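Local coordinates for glycosyl transferase (Staphylococcus aureus, PDB 5TZJ), which is a family 2 glycosyl transferase that also carries a helical TarS-type linker domain, modelled with uridine-diphosphate-N-acetylglucosamine, at residues Q271-V285 against L301-R313. Sequence-based numbering, arbitrary orientation.
Sequences QPQWINALGDFIQAV and LHYARAKDIDNYR
Gly279 meets Ala304 where helix 271-282 lies across two helices of the TarS linker domain, 298-305 and 309-321, joined by a tight turn. The two CA atoms are 4.7 Å apart. The helix 271-282 axis crosses that of 301-305 at -108°. Lys307 makes the turn with positive phi in a Schellman motif, and Asp308 caps the next helix by accepting from Asn311 N.

Ile275 fills the angle between the two helices. Its CG1 is anti to the backbone N (chi1 -160°), which carries CD1 to 3.6 Å from Tyr312 CD2, oblique to the ring, while CG2 packs on Ile309 CB. Leu278 CD2 touches both Ala304 CB and Tyr312. Further along, Ile282 CG1 rests on Ala304 CB, and its CG2 lies over one face of the Arg305 guanidinium.

Polar groups border this apolar strip. The extended Lys307 chain runs past Asn276 to Asp280, where NZ forms a salt bridge with OD1 at 2.6 Å. Gln283 NE2 donates to Arg305 O at 2.8 Å, in the carbonyl plane. One water accepts from both Gln283 NE2 and Lys307 NZ. Arg305 NH1 reaches Val285 O only weakly, at 3.1 Å; NH2 forms a salt bridge with Asp290. At the other end, Arg313 brings NE (2.9 Å) and NH2 (2.8 Å) to the one oxygen, OE1 of Gln271. Gln271 NE2 donates to Val266 O, which helps fix the amide flip.

The apolar seam is thus closed at one end by the Gln271-Arg313 pair, and at the other by Gln283 on Arg305 O, with weaker help from Arg305 itself. Lys307 provides both the turn, by its backbone, and the salt bridge, by its side chain.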
loop_
_atom_site.group_PDB
_atom_site.type_symbol
_atom_site.label_atom_id
_atom_site.label_comp_id
_atom_site.label_asym_id
_atom_site.label_seq_id
_atom_site.Cartn_x
_atom_site.Cartn_y
_atom_site.Cartn_z
ATOM N N GLN A 271 -15.245 4.853 19.569
ATOM C CA GLN A 271 -15.572 3.803 18.621
ATOM C C GLN A 271 -16.731 4.151 17.708
ATOM O O GLN A 271 -16.764 3.636 16.589
ATOM C CB GLN A 271 -15.868 2.446 19.328
ATOM C CG GLN A 271 -14.563 1.857 20.005
ATOM C CD GLN A 271 -14.767 0.512 20.699
ATOM O OE1 GLN A 271 -15.782 -0.171 20.496
ATOM N NE2 GLN A 271 -13.811 0.137 21.556
ATOM N N PRO A 272 -17.727 4.950 18.113
ATOM C CA PRO A 272 -18.760 5.312 17.117
ATOM C C PRO A 272 -18.206 6.076 15.923
ATOM O O PRO A 272 -18.754 5.962 14.821
ATOM C CB PRO A 272 -19.762 6.145 17.930
ATOM C CG PRO A 272 -19.616 5.589 19.293
ATOM C CD PRO A 272 -18.147 5.352 19.473
ATOM N N GLN A 273 -17.153 6.869 16.101
ATOM C CA GLN A 273 -16.525 7.482 14.931
ATOM C C GLN A 273 -15.942 6.410 14.018
ATOM O O GLN A 273 -16.007 6.517 12.786
ATOM C CB GLN A 273 -15.410 8.429 15.346
ATOM C CG GLN A 273 -15.816 9.611 16.147
ATOM C CD GLN A 273 -14.581 10.305 16.746
ATOM O OE1 GLN A 273 -13.569 10.547 16.045
ATOM N NE2 GLN A 273 -14.650 10.590 18.043
ATOM N N TRP A 274 -15.322 5.396 14.614
ATOM C CA TRP A 274 -14.737 4.306 13.828
ATOM C C TRP A 274 -15.815 3.520 13.068
ATOM O O TRP A 274 -15.649 3.220 11.883
ATOM C CB TRP A 274 -13.914 3.366 14.735
ATOM C CG TRP A 274 -12.581 3.933 15.113
ATOM C CD1 TRP A 274 -12.349 5.016 15.930
ATOM C CD2 TRP A 274 -11.295 3.515 14.621
ATOM N NE1 TRP A 274 -10.991 5.268 16.007
ATOM C CE2 TRP A 274 -10.327 4.362 15.217
ATOM C CE3 TRP A 274 -10.868 2.489 13.745
ATOM C CZ2 TRP A 274 -8.947 4.223 14.974
ATOM C CZ3 TRP A 274 -9.480 2.318 13.523
ATOM C CH2 TRP A 274 -8.543 3.195 14.137
ATOM N N ILE A 275 -16.918 3.132 13.744
ATOM C CA ILE A 275 -17.876 2.278 13.036
ATOM C C ILE A 275 -18.638 3.078 11.984
ATOM O O ILE A 275 -19.011 2.548 10.923
ATOM C CB ILE A 275 -18.831 1.558 14.028
ATOM C CG1 ILE A 275 -19.501 0.306 13.406
ATOM C CG2 ILE A 275 -19.966 2.485 14.543
ATOM C CD1 ILE A 275 -18.611 -1.000 13.412
ATOM N N ASN A 276 -18.857 4.378 12.213
ATOM C CA ASN A 276 -19.482 5.163 11.168
ATOM C C ASN A 276 -18.561 5.253 9.933
ATOM O O ASN A 276 -19.014 5.082 8.796
ATOM C CB ASN A 276 -19.878 6.528 11.733
ATOM C CG ASN A 276 -21.042 6.411 12.744
ATOM O OD1 ASN A 276 -21.886 5.499 12.651
ATOM N ND2 ASN A 276 -21.085 7.319 13.718
ATOM N N ALA A 277 -17.274 5.486 10.129
ATOM C CA ALA A 277 -16.381 5.575 8.962
ATOM C C ALA A 277 -16.175 4.205 8.303
ATOM O O ALA A 277 -16.264 4.070 7.073
ATOM C CB ALA A 277 -15.029 6.157 9.353
ATOM N N LEU A 278 -15.882 3.174 9.111
ATOM C CA LEU A 278 -15.780 1.834 8.536
ATOM C C LEU A 278 -17.068 1.435 7.827
ATOM O O LEU A 278 -17.037 0.833 6.749
ATOM C CB LEU A 278 -15.422 0.824 9.632
ATOM C CG LEU A 278 -15.448 -0.668 9.234
ATOM C CD1 LEU A 278 -14.244 -0.923 8.315
ATOM C CD2 LEU A 278 -15.296 -1.449 10.546
ATOM N N GLY A 279 -18.228 1.723 8.416
ATOM C CA GLY A 279 -19.450 1.327 7.737
ATOM C C GLY A 279 -19.622 2.032 6.387
ATOM O O GLY A 279 -20.181 1.461 5.443
ATOM N N ASP A 280 -19.180 3.294 6.276
ATOM C CA ASP A 280 -19.289 3.981 4.975
ATOM C C ASP A 280 -18.439 3.282 3.919
ATOM O O ASP A 280 -18.776 3.293 2.725
ATOM C CB ASP A 280 -18.858 5.459 5.060
ATOM C CG ASP A 280 -19.893 6.348 5.713
ATOM O OD1 ASP A 280 -21.053 5.931 5.836
ATOM O OD2 ASP A 280 -19.543 7.503 6.099
ATOM N N PHE A 281 -17.338 2.660 4.347
ATOM C CA PHE A 281 -16.504 1.880 3.438
ATOM C C PHE A 281 -17.186 0.533 3.120
ATOM O O PHE A 281 -17.378 0.188 1.935
ATOM C CB PHE A 281 -15.126 1.710 4.083
ATOM C CG PHE A 281 -14.319 0.458 3.663
ATOM C CD1 PHE A 281 -14.167 0.102 2.333
ATOM C CD2 PHE A 281 -13.613 -0.258 4.641
ATOM C CE1 PHE A 281 -13.372 -1.001 1.961
ATOM C CE2 PHE A 281 -12.801 -1.338 4.306
ATOM C CZ PHE A 281 -12.659 -1.706 2.960
ATOM N N ILE A 282 -17.655 -0.173 4.152
ATOM C CA ILE A 282 -18.284 -1.489 3.892
ATOM C C ILE A 282 -19.588 -1.334 3.111
ATOM O O ILE A 282 -19.936 -2.209 2.317
ATOM C CB ILE A 282 -18.455 -2.239 5.222
ATOM C CG1 ILE A 282 -17.086 -2.348 5.884
ATOM C CG2 ILE A 282 -19.049 -3.693 5.015
ATOM C CD1 ILE A 282 -16.021 -2.983 4.898
ATOM N N GLN A 283 -20.262 -0.169 3.204
ATOM C CA GLN A 283 -21.497 0.010 2.451
ATOM C C GLN A 283 -21.258 0.134 0.954
ATOM O O GLN A 283 -22.176 -0.100 0.155
ATOM C CB GLN A 283 -22.282 1.214 3.004
ATOM C CG GLN A 283 -23.090 0.778 4.253
ATOM C CD GLN A 283 -23.779 1.907 5.018
ATOM O OE1 GLN A 283 -23.906 3.028 4.542
ATOM N NE2 GLN A 283 -24.221 1.599 6.233
ATOM N N ALA A 284 -20.049 0.434 0.551
ATOM C CA ALA A 284 -19.717 0.371 -0.858
ATOM C C ALA A 284 -19.452 -1.052 -1.346
ATOM O O ALA A 284 -19.310 -1.218 -2.559
ATOM C CB ALA A 284 -18.454 1.211 -1.135
ATOM N N VAL A 285 -19.328 -2.024 -0.440
ATOM C CA VAL A 285 -19.087 -3.425 -0.787
ATOM C C VAL A 285 -20.438 -4.124 -0.917
ATOM O O VAL A 285 -21.181 -4.193 0.071
ATOM C CB VAL A 285 -18.198 -4.103 0.270
ATOM C CG1 VAL A 285 -18.031 -5.642 0.019
ATOM C CG2 VAL A 285 -16.803 -3.399 0.355
ATOM N N LEU A 301 -18.214 -7.802 8.618
ATOM C CA LEU A 301 -18.817 -7.080 7.492
ATOM C C LEU A 301 -20.284 -6.802 7.764
ATOM O O LEU A 301 -20.777 -5.701 7.487
ATOM C CB LEU A 301 -18.656 -7.868 6.193
ATOM C CG LEU A 301 -17.210 -8.112 5.754
ATOM C CD1 LEU A 301 -17.162 -9.038 4.588
ATOM C CD2 LEU A 301 -16.566 -6.781 5.363
ATOM N N HIS A 302 -21.009 -7.810 8.267
ATOM C CA HIS A 302 -22.425 -7.638 8.620
ATOM C C HIS A 302 -22.640 -6.453 9.556
ATOM O O HIS A 302 -23.416 -5.540 9.254
ATOM C CB HIS A 302 -22.960 -8.917 9.277
ATOM C CG HIS A 302 -24.409 -8.849 9.623
ATOM N ND1 HIS A 302 -25.405 -9.118 8.698
ATOM C CD2 HIS A 302 -25.037 -8.535 10.783
ATOM C CE1 HIS A 302 -26.588 -8.990 9.290
ATOM N NE2 HIS A 302 -26.390 -8.629 10.549
ATOM N N TYR A 303 -21.965 -6.448 10.704
ATOM C CA TYR A 303 -22.227 -5.405 11.702
ATOM C C TYR A 303 -21.599 -4.057 11.325
ATOM O O TYR A 303 -22.118 -3.015 11.720
ATOM C CB TYR A 303 -21.748 -5.889 13.076
ATOM C CG TYR A 303 -22.663 -7.020 13.561
ATOM C CD1 TYR A 303 -24.035 -6.810 13.658
ATOM C CD2 TYR A 303 -22.153 -8.292 13.854
ATOM C CE1 TYR A 303 -24.906 -7.826 14.068
ATOM C CE2 TYR A 303 -23.022 -9.330 14.251
ATOM C CZ TYR A 303 -24.379 -9.085 14.377
ATOM O OH TYR A 303 -25.222 -10.116 14.765
ATOM N N ALA A 304 -20.510 -4.056 10.546
ATOM C CA ALA A 304 -20.001 -2.801 10.010
ATOM C C ALA A 304 -21.018 -2.168 9.061
ATOM O O ALA A 304 -21.310 -0.954 9.142
ATOM C CB ALA A 304 -18.635 -3.038 9.290
ATOM N N ARG A 305 -21.578 -2.981 8.156
ATOM C CA ARG A 305 -22.544 -2.453 7.209
ATOM C C ARG A 305 -23.776 -1.888 7.926
ATOM O O ARG A 305 -24.331 -0.853 7.504
ATOM C CB ARG A 305 -22.929 -3.549 6.214
ATOM C CG ARG A 305 -23.532 -3.010 4.899
ATOM C CD ARG A 305 -23.645 -4.116 3.868
ATOM N NE ARG A 305 -22.416 -4.469 3.128
ATOM C CZ ARG A 305 -21.826 -5.660 3.276
ATOM N NH1 ARG A 305 -20.749 -5.998 2.583
ATOM N NH2 ARG A 305 -22.302 -6.490 4.182
ATOM N N ALA A 306 -24.213 -2.536 9.024
ATOM C CA ALA A 306 -25.295 -1.965 9.855
ATOM C C ALA A 306 -24.838 -0.856 10.820
ATOM O O ALA A 306 -25.650 -0.391 11.634
ATOM C CB ALA A 306 -25.956 -3.067 10.675
ATOM N N LYS A 307 -23.560 -0.471 10.808
ATOM C CA LYS A 307 -23.020 0.507 11.780
ATOM C C LYS A 307 -23.431 0.181 13.219
ATOM O O LYS A 307 -23.970 1.007 13.967
ATOM C CB LYS A 307 -23.419 1.932 11.375
ATOM C CG LYS A 307 -22.737 2.302 10.084
ATOM C CD LYS A 307 -23.139 3.741 9.608
ATOM C CE LYS A 307 -22.371 4.118 8.356
ATOM N NZ LYS A 307 -22.732 5.525 7.811
ATOM N N ASP A 308 -23.209 -1.073 13.597
ATOM C CA ASP A 308 -23.683 -1.608 14.869
ATOM C C ASP A 308 -22.448 -1.946 15.723
ATOM O O ASP A 308 -21.992 -3.090 15.736
ATOM C CB ASP A 308 -24.560 -2.861 14.601
ATOM C CG ASP A 308 -25.102 -3.517 15.879
ATOM O OD1 ASP A 308 -24.735 -3.137 17.022
ATOM O OD2 ASP A 308 -25.925 -4.441 15.715
ATOM N N ILE A 309 -21.941 -0.954 16.475
ATOM C CA ILE A 309 -20.676 -1.164 17.190
ATOM C C ILE A 309 -20.829 -2.184 18.332
ATOM O O ILE A 309 -19.906 -2.953 18.636
ATOM C CB ILE A 309 -20.137 0.177 17.702
ATOM C CG1 ILE A 309 -18.746 -0.038 18.322
ATOM C CG2 ILE A 309 -21.131 0.801 18.696
ATOM C CD1 ILE A 309 -17.639 -0.398 17.301
ATOM N N ASP A 310 -21.981 -2.200 18.991
ATOM C CA ASP A 310 -22.149 -3.098 20.112
ATOM C C ASP A 310 -22.015 -4.554 19.667
ATOM O O ASP A 310 -21.295 -5.329 20.300
ATOM C CB ASP A 310 -23.503 -2.851 20.762
ATOM C CG ASP A 310 -23.509 -1.594 21.635
ATOM O OD1 ASP A 310 -22.427 -1.022 21.923
ATOM O OD2 ASP A 310 -24.607 -1.188 22.032
ATOM N N ASN A 311 -22.668 -4.920 18.554
ATOM C CA ASN A 311 -22.506 -6.276 17.995
ATOM C C ASN A 311 -21.155 -6.471 17.305
ATOM O O ASN A 311 -20.560 -7.560 17.419
ATOM C CB ASN A 311 -23.670 -6.589 17.044
ATOM C CG ASN A 311 -24.894 -7.200 17.821
ATOM O OD1 ASN A 311 -24.697 -8.023 18.684
ATOM N ND2 ASN A 311 -26.118 -6.755 17.523
ATOM N N TYR A 312 -20.609 -5.427 16.662
ATOM C CA TYR A 312 -19.249 -5.567 16.128
ATOM C C TYR A 312 -18.273 -5.898 17.249
ATOM O O TYR A 312 -17.436 -6.808 17.135
ATOM C CB TYR A 312 -18.834 -4.268 15.397
ATOM C CG TYR A 312 -17.602 -4.429 14.556
ATOM C CD1 TYR A 312 -16.336 -4.510 15.130
ATOM C CD2 TYR A 312 -17.726 -4.500 13.170
ATOM C CE1 TYR A 312 -15.146 -4.700 14.269
ATOM C CE2 TYR A 312 -16.581 -4.642 12.324
ATOM C CZ TYR A 312 -15.324 -4.727 12.875
ATOM O OH TYR A 312 -14.262 -4.912 11.959
ATOM N N ARG A 313 -18.373 -5.164 18.360
ATOM C CA ARG A 313 -17.457 -5.357 19.490
ATOM C C ARG A 313 -17.648 -6.707 20.155
ATOM O O ARG A 313 -16.671 -7.334 20.581
ATOM C CB ARG A 313 -17.647 -4.237 20.514
ATOM C CG ARG A 313 -16.678 -4.293 21.691
ATOM C CD ARG A 313 -17.072 -3.293 22.769
ATOM N NE ARG A 313 -17.174 -1.963 22.260
ATOM C CZ ARG A 313 -18.285 -1.221 22.250
ATOM N NH1 ARG A 313 -19.423 -1.681 22.764
ATOM N NH2 ARG A 313 -18.236 0.015 21.757
HETATM O O HOH W 1 -25.384 4.439 7.100
#